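Local coordinates for 2L protein (Yaba-like disease virus, PDB 3IT8) that probably binds and blocks a host cytokine, tumour necrosis factor, using a fold related to MHC class I, at residues W237-N242 / P248-N253; T100-G105 / Y228-Y233. One frame throughout, in Å; residues are numbered along the deposited sequence.

Interaction 1 (W237-N242 / P248-N253); sequences WGRKSN and PGFPWN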
loop_
_atom_site.group_PDB
_atom_site.type_symbol
_atom_site.label_atom_id
_atom_site.label_comp_id
_atom_site.label_asym_id
_atom_site.label_seq_id
_atom_site.Cartn_x
_atom_site.Cartn_y
_atom_site.Cartn_z
ATOM N N TRP D 237 29.986 -23.618 2.258
ATOM C CA TRP D 237 30.736 -24.788 2.736
ATOM C C TRP D 237 29.968 -25.557 3.812
ATOM O O TRP D 237 30.358 -25.530 4.980
ATOM C CB TRP D 237 32.076 -24.346 3.341
ATOM C CG TRP D 237 33.259 -24.419 2.433
ATOM C CD1 TRP D 237 34.517 -23.951 2.698
ATOM C CD2 TRP D 237 33.322 -25.021 1.131
ATOM N NE1 TRP D 237 35.355 -24.222 1.646
ATOM C CE2 TRP D 237 34.650 -24.879 0.671
ATOM C CE3 TRP D 237 32.384 -25.670 0.308
ATOM C CZ2 TRP D 237 35.066 -25.363 -0.580
ATOM C CZ3 TRP D 237 32.798 -26.151 -0.932
ATOM C CH2 TRP D 237 34.129 -25.993 -1.364
ATOM N N GLY D 238 28.893 -26.239 3.433
ATOM C CA GLY D 238 28.116 -26.982 4.413
ATOM C C GLY D 238 28.879 -28.106 5.095
ATOM O O GLY D 238 29.854 -28.620 4.544
ATOM N N ARG D 239 28.448 -28.475 6.302
ATOM C CA ARG D 239 29.078 -29.557 7.059
ATOM C C ARG D 239 28.313 -30.827 6.695
ATOM O O ARG D 239 27.272 -30.752 6.047
ATOM C CB ARG D 239 28.979 -29.280 8.567
ATOM C CG ARG D 239 29.644 -27.970 9.013
ATOM C CD ARG D 239 31.076 -28.164 9.550
ATOM N NE ARG D 239 31.121 -28.369 11.005
ATOM C CZ ARG D 239 30.798 -29.503 11.631
ATOM N NH1 ARG D 239 30.402 -30.568 10.942
ATOM N NH2 ARG D 239 30.861 -29.569 12.957
ATOM N N LYS D 240 28.822 -31.989 7.087
ATOM C CA LYS D 240 28.134 -33.242 6.771
ATOM C C LYS D 240 27.587 -33.899 8.036
ATOM O O LYS D 240 28.350 -34.308 8.911
ATOM C CB LYS D 240 29.079 -34.215 6.059
ATOM C CG LYS D 240 28.422 -35.533 5.691
ATOM C CD LYS D 240 29.435 -36.560 5.220
ATOM C CE LYS D 240 28.772 -37.921 5.020
ATOM N NZ LYS D 240 29.758 -39.001 4.723
ATOM N N SER D 241 26.263 -33.998 8.125
ATOM C CA SER D 241 25.610 -34.597 9.287
ATOM C C SER D 241 24.171 -34.928 8.947
ATOM O O SER D 241 23.612 -34.340 8.035
ATOM C CB SER D 241 25.647 -33.627 10.477
ATOM O OG SER D 241 24.962 -34.157 11.597
ATOM N N ASN D 242 23.576 -35.876 9.663
ATOM C CA ASN D 242 22.183 -36.230 9.412
ATOM C C ASN D 242 21.283 -35.144 9.977
ATOM O O ASN D 242 20.108 -35.039 9.627
ATOM C CB ASN D 242 21.841 -37.562 10.059
ATOM C CG ASN D 242 22.488 -38.712 9.361
ATOM O OD1 ASN D 242 22.410 -38.821 8.139
ATOM N ND2 ASN D 242 23.131 -39.590 10.126
ATOM N N PRO D 248 19.028 -29.693 17.996
ATOM C CA PRO D 248 19.974 -30.065 19.053
ATOM C C PRO D 248 20.893 -31.234 18.694
ATOM O O PRO D 248 21.975 -31.384 19.274
ATOM C CB PRO D 248 19.071 -30.343 20.263
ATOM C CG PRO D 248 17.722 -30.589 19.679
ATOM C CD PRO D 248 17.653 -29.627 18.518
ATOM N N GLY D 249 20.492 -32.032 17.712
ATOM C CA GLY D 249 21.308 -33.162 17.313
ATOM C C GLY D 249 22.569 -32.836 16.527
ATOM O O GLY D 249 23.394 -33.719 16.295
ATOM N N PHE D 250 22.735 -31.584 16.109
ATOM C CA PHE D 250 23.915 -31.210 15.345
ATOM C C PHE D 250 25.161 -31.242 16.229
ATOM O O PHE D 250 25.179 -30.649 17.311
ATOM C CB PHE D 250 23.747 -29.819 14.753
ATOM C CG PHE D 250 24.632 -29.570 13.585
ATOM C CD1 PHE D 250 24.342 -30.135 12.349
ATOM C CD2 PHE D 250 25.796 -28.831 13.726
ATOM C CE1 PHE D 250 25.203 -29.969 11.267
ATOM C CE2 PHE D 250 26.664 -28.660 12.648
ATOM C CZ PHE D 250 26.363 -29.233 11.417
ATOM N N PRO D 251 26.225 -31.923 15.770
ATOM C CA PRO D 251 27.506 -32.075 16.471
ATOM C C PRO D 251 28.320 -30.793 16.580
ATOM O O PRO D 251 28.965 -30.380 15.618
ATOM C CB PRO D 251 28.254 -33.108 15.629
ATOM C CG PRO D 251 27.192 -33.752 14.809
ATOM C CD PRO D 251 26.266 -32.627 14.482
ATOM N N TRP D 252 28.286 -30.153 17.739
ATOM C CA TRP D 252 29.070 -28.946 17.953
ATOM C C TRP D 252 30.000 -29.297 19.103
ATOM O O TRP D 252 29.554 -29.812 20.126
ATOM C CB TRP D 252 28.185 -27.754 18.351
ATOM C CG TRP D 252 27.389 -27.135 17.233
ATOM C CD1 TRP D 252 26.037 -27.041 17.159
ATOM C CD2 TRP D 252 27.898 -26.494 16.054
ATOM N NE1 TRP D 252 25.664 -26.385 16.017
ATOM C CE2 TRP D 252 26.786 -26.036 15.317
ATOM C CE3 TRP D 252 29.185 -26.265 15.548
ATOM C CZ2 TRP D 252 26.916 -25.359 14.097
ATOM C CZ3 TRP D 252 29.315 -25.589 14.326
ATOM C CH2 TRP D 252 28.185 -25.146 13.619
ATOM N N ASN D 253 31.290 -29.033 18.943
ATOM C CA ASN D 253 32.228 -29.343 20.004
ATOM C C ASN D 253 32.140 -28.277 21.094
ATOM O O ASN D 253 32.997 -27.388 21.202
ATOM C CB ASN D 253 33.637 -29.423 19.436
ATOM C CG ASN D 253 34.551 -30.248 20.293
ATOM O OD1 ASN D 253 34.923 -29.851 21.398
ATOM N ND2 ASN D 253 34.913 -31.415 19.798
#
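Arg239 opens the contact with two parts of its side chain. Its CB sits in the plane of the Phe250 ring, at the edge, 3.9 Å from Phe250 CZ. Beyond CB the chain bends at chi2 (-97°) and again at chi3 (-92°), a fold that turns one face of the guanidinium toward the Phe250 rim, with Phe250 CE2 4.2 Å above the guanidinium plane. A long, flexible side chain suits this place, since its methylene base can lie against an aromatic while its charged end carries on to polar partners. Arg239 NH2 comes within 3.4 Å of Pro251 O, and it also makes a long, weak ion pair with Asp267. The Trp252 indole lies near the same nitrogen, approached obliquely. At Ser241, CB rests 3.8 Å from Phe250 CE1, while OG, anti to its backbone N (chi1 177°), lies 3.5 Å from Pro251 CD. The small serine thus reaches both neighbours, and its hydroxyl oxygen accepts a hydrogen bond from Tyr243 N just beyond the segment. Next in sequence, Asn242 O accepts a hydrogen bond from Arg119. On the other side of the contact Pro251 CD lies off-centre over one face of Phe250, while Trp252 brings CD1 to the edge of that ring, and Phe250 CD2 lies over the rim of one indole face. Phe250 is the buried centre of this group, with Tyr243 and Pro245 also against it, and Trp252 also packs on Ile213 and Thr214 of strand 213-218. The arrangement is that of a long irregular loop of the Ig-like domain, joining strands 213-218 and 254-255, folded back on itself round an aromatic and proline cluster beside the MHC-like platform.

Interaction 2 (T100-G105 / Y228-Y233); sequences TGLLFG and YVNGRY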
loop_
_atom_site.group_PDB
_atom_site.type_symbol
_atom_site.label_atom_id
_atom_site.label_comp_id
_atom_site.label_asym_id
_atom_site.label_seq_id
_atom_site.Cartn_x
_atom_site.Cartn_y
_atom_site.Cartn_z
ATOM N N THR D 100 19.583 -17.711 17.435
ATOM C CA THR D 100 21.028 -17.657 17.664
ATOM C C THR D 100 21.603 -16.497 16.852
ATOM O O THR D 100 21.903 -16.656 15.670
ATOM C CB THR D 100 21.687 -18.961 17.191
ATOM O OG1 THR D 100 21.030 -20.071 17.812
ATOM C CG2 THR D 100 23.159 -18.987 17.551
ATOM N N GLY D 101 21.763 -15.334 17.476
ATOM C CA GLY D 101 22.263 -14.191 16.735
ATOM C C GLY D 101 21.265 -13.842 15.640
ATOM O O GLY D 101 20.065 -13.721 15.902
ATOM N N LEU D 102 21.751 -13.692 14.414
ATOM C CA LEU D 102 20.883 -13.372 13.292
ATOM C C LEU D 102 20.085 -14.582 12.829
ATOM O O LEU D 102 18.980 -14.430 12.310
ATOM C CB LEU D 102 21.695 -12.863 12.104
ATOM C CG LEU D 102 22.350 -11.492 12.186
ATOM C CD1 LEU D 102 22.925 -11.167 10.815
ATOM C CD2 LEU D 102 21.329 -10.440 12.615
ATOM N N LEU D 103 20.653 -15.774 13.000
ATOM C CA LEU D 103 19.984 -16.995 12.578
ATOM C C LEU D 103 18.771 -17.325 13.444
ATOM O O LEU D 103 18.726 -16.986 14.630
ATOM C CB LEU D 103 20.957 -18.170 12.613
ATOM C CG LEU D 103 22.279 -17.959 11.879
ATOM C CD1 LEU D 103 23.088 -19.256 11.925
ATOM C CD2 LEU D 103 22.025 -17.538 10.442
ATOM N N PHE D 104 17.779 -17.976 12.840
ATOM C CA PHE D 104 16.587 -18.369 13.569
ATOM C C PHE D 104 15.854 -19.459 12.809
ATOM O O PHE D 104 15.851 -19.464 11.581
ATOM C CB PHE D 104 15.684 -17.153 13.790
ATOM C CG PHE D 104 15.114 -16.572 12.524
ATOM C CD1 PHE D 104 13.852 -16.933 12.087
ATOM C CD2 PHE D 104 15.837 -15.649 11.769
ATOM C CE1 PHE D 104 13.317 -16.384 10.924
ATOM C CE2 PHE D 104 15.299 -15.097 10.599
ATOM C CZ PHE D 104 14.044 -15.467 10.185
ATOM N N GLY D 105 15.250 -20.391 13.538
ATOM C CA GLY D 105 14.518 -21.468 12.897
ATOM C C GLY D 105 13.822 -22.364 13.904
ATOM O O GLY D 105 13.894 -22.121 15.110
ATOM N N TYR D 228 29.234 -9.439 7.904
ATOM C CA TYR D 228 28.208 -10.325 7.369
ATOM C C TYR D 228 26.931 -9.481 7.222
ATOM O O TYR D 228 26.356 -9.056 8.220
ATOM C CB TYR D 228 27.970 -11.474 8.344
ATOM C CG TYR D 228 27.015 -12.515 7.842
ATOM C CD1 TYR D 228 27.461 -13.564 7.041
ATOM C CD2 TYR D 228 25.654 -12.453 8.162
ATOM C CE1 TYR D 228 26.570 -14.543 6.567
ATOM C CE2 TYR D 228 24.756 -13.413 7.696
ATOM C CZ TYR D 228 25.218 -14.459 6.903
ATOM O OH TYR D 228 24.343 -15.433 6.467
ATOM N N VAL D 229 26.509 -9.220 5.987
ATOM C CA VAL D 229 25.312 -8.416 5.748
ATOM C C VAL D 229 24.054 -9.278 5.867
ATOM O O VAL D 229 23.888 -10.260 5.133
ATOM C CB VAL D 229 25.360 -7.770 4.357
ATOM C CG1 VAL D 229 24.157 -6.869 4.160
ATOM C CG2 VAL D 229 26.644 -6.984 4.207
ATOM N N ASN D 230 23.165 -8.884 6.776
ATOM C CA ASN D 230 21.952 -9.636 7.041
ATOM C C ASN D 230 21.275 -10.309 5.856
ATOM O O ASN D 230 21.423 -11.525 5.647
ATOM C CB ASN D 230 20.928 -8.768 7.749
ATOM C CG ASN D 230 19.953 -9.594 8.594
ATOM O OD1 ASN D 230 19.612 -10.736 8.257
ATOM N ND2 ASN D 230 19.491 -9.008 9.690
ATOM N N GLY D 231 20.531 -9.543 5.073
ATOM C CA GLY D 231 19.834 -10.173 3.963
ATOM C C GLY D 231 20.650 -10.653 2.768
ATOM O O GLY D 231 20.079 -11.141 1.791
ATOM N N ARG D 232 21.969 -10.535 2.822
ATOM C CA ARG D 232 22.792 -10.940 1.690
ATOM C C ARG D 232 22.986 -12.431 1.545
ATOM O O ARG D 232 23.020 -13.148 2.542
ATOM C CB ARG D 232 24.145 -10.258 1.787
ATOM C CG ARG D 232 25.025 -10.453 0.574
ATOM C CD ARG D 232 26.162 -9.459 0.618
ATOM N NE ARG D 232 25.644 -8.099 0.635
ATOM C CZ ARG D 232 26.386 -7.014 0.838
ATOM N NH1 ARG D 232 27.685 -7.131 1.048
ATOM N NH2 ARG D 232 25.834 -5.808 0.822
ATOM N N TYR D 233 23.109 -12.896 0.306
ATOM C CA TYR D 233 23.316 -14.315 0.045
ATOM C C TYR D 233 24.801 -14.688 0.149
ATOM O O TYR D 233 25.659 -13.904 -0.254
ATOM C CB TYR D 233 22.812 -14.676 -1.349
ATOM C CG TYR D 233 23.181 -16.080 -1.745
ATOM C CD1 TYR D 233 22.517 -17.177 -1.198
ATOM C CD2 TYR D 233 24.245 -16.316 -2.605
ATOM C CE1 TYR D 233 22.907 -18.476 -1.497
ATOM C CE2 TYR D 233 24.649 -17.606 -2.911
ATOM C CZ TYR D 233 23.980 -18.682 -2.357
ATOM O OH TYR D 233 24.393 -19.962 -2.665
#
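The Leu102 and Tyr228 side chains run antiparallel past one another, the leucine meeting the ring at its edge, not over a face. Leu102 CD1 lies near the ring plane, 4.0 Å from Tyr228 CD2, an apolar contact. The tyrosine ring also stacks with Tyr234, meets Phe284 edge-to-face and packs on Val282, consistent with its giving the leucine its rim; an aromatic suits a place with so many neighbours. Asn230 crosses the leucine at a slant. Its CG is 4.0 Å from Leu102 CD1, and its ND2 comes 3.7 Å from Leu102 CD2, so CD1 touches both the ring edge and the amide carbon, while CD2 meets the amide nitrogen. With CG anti to the carbonyl carbon (chi1 -70°), Leu102 extends its branched end toward both partners. That end projects from the tip of a beta hairpin: strands 90-100 and 103-112 of the large MHC-like sheet are joined by a type II' turn from Thr100 to Leu103, closed by a weak bond between Leu103 N and Thr100 O at 3.1 Å. Gly101 suits the second position of that turn because its phi is positive (63°). The Ig-like loop opposite has a tight turn of its own, in which Arg232 N donates to Val229 O at 3.0 Å and which brings Asn230 out beside the leucine. Leu102 also pairs through its backbone with Glu289 and packs on Ala290, both in the Ig-like domain, while Thr100 OG1 bonds to Asp211. A chain of another protein lies across this junction: its side chains pack on Leu102, Phe104, Val229 and Asn230, and an acidic residue of that other chain forms a salt bridge with Arg232.

The two interactions share the long loop between strands 213-218 and 254-255 of the Ig-like domain, and their centres lie about 18 Å apart. They run in series: residues 228-233 of interaction 2 come just before residues 237-242 of interaction 1, whose own return arm follows a few residues later. Interaction 1 is local, packing one part of the loop against another within one domain. Interaction 2 bridges 123 residues of sequence, from a hairpin of the large sheet in the N-terminal domain to an earlier part of the same loop. One loop is therefore shaped internally and joined to the platform, and its earlier part reaches a partner protein, which the segments of interaction 1 do not touch.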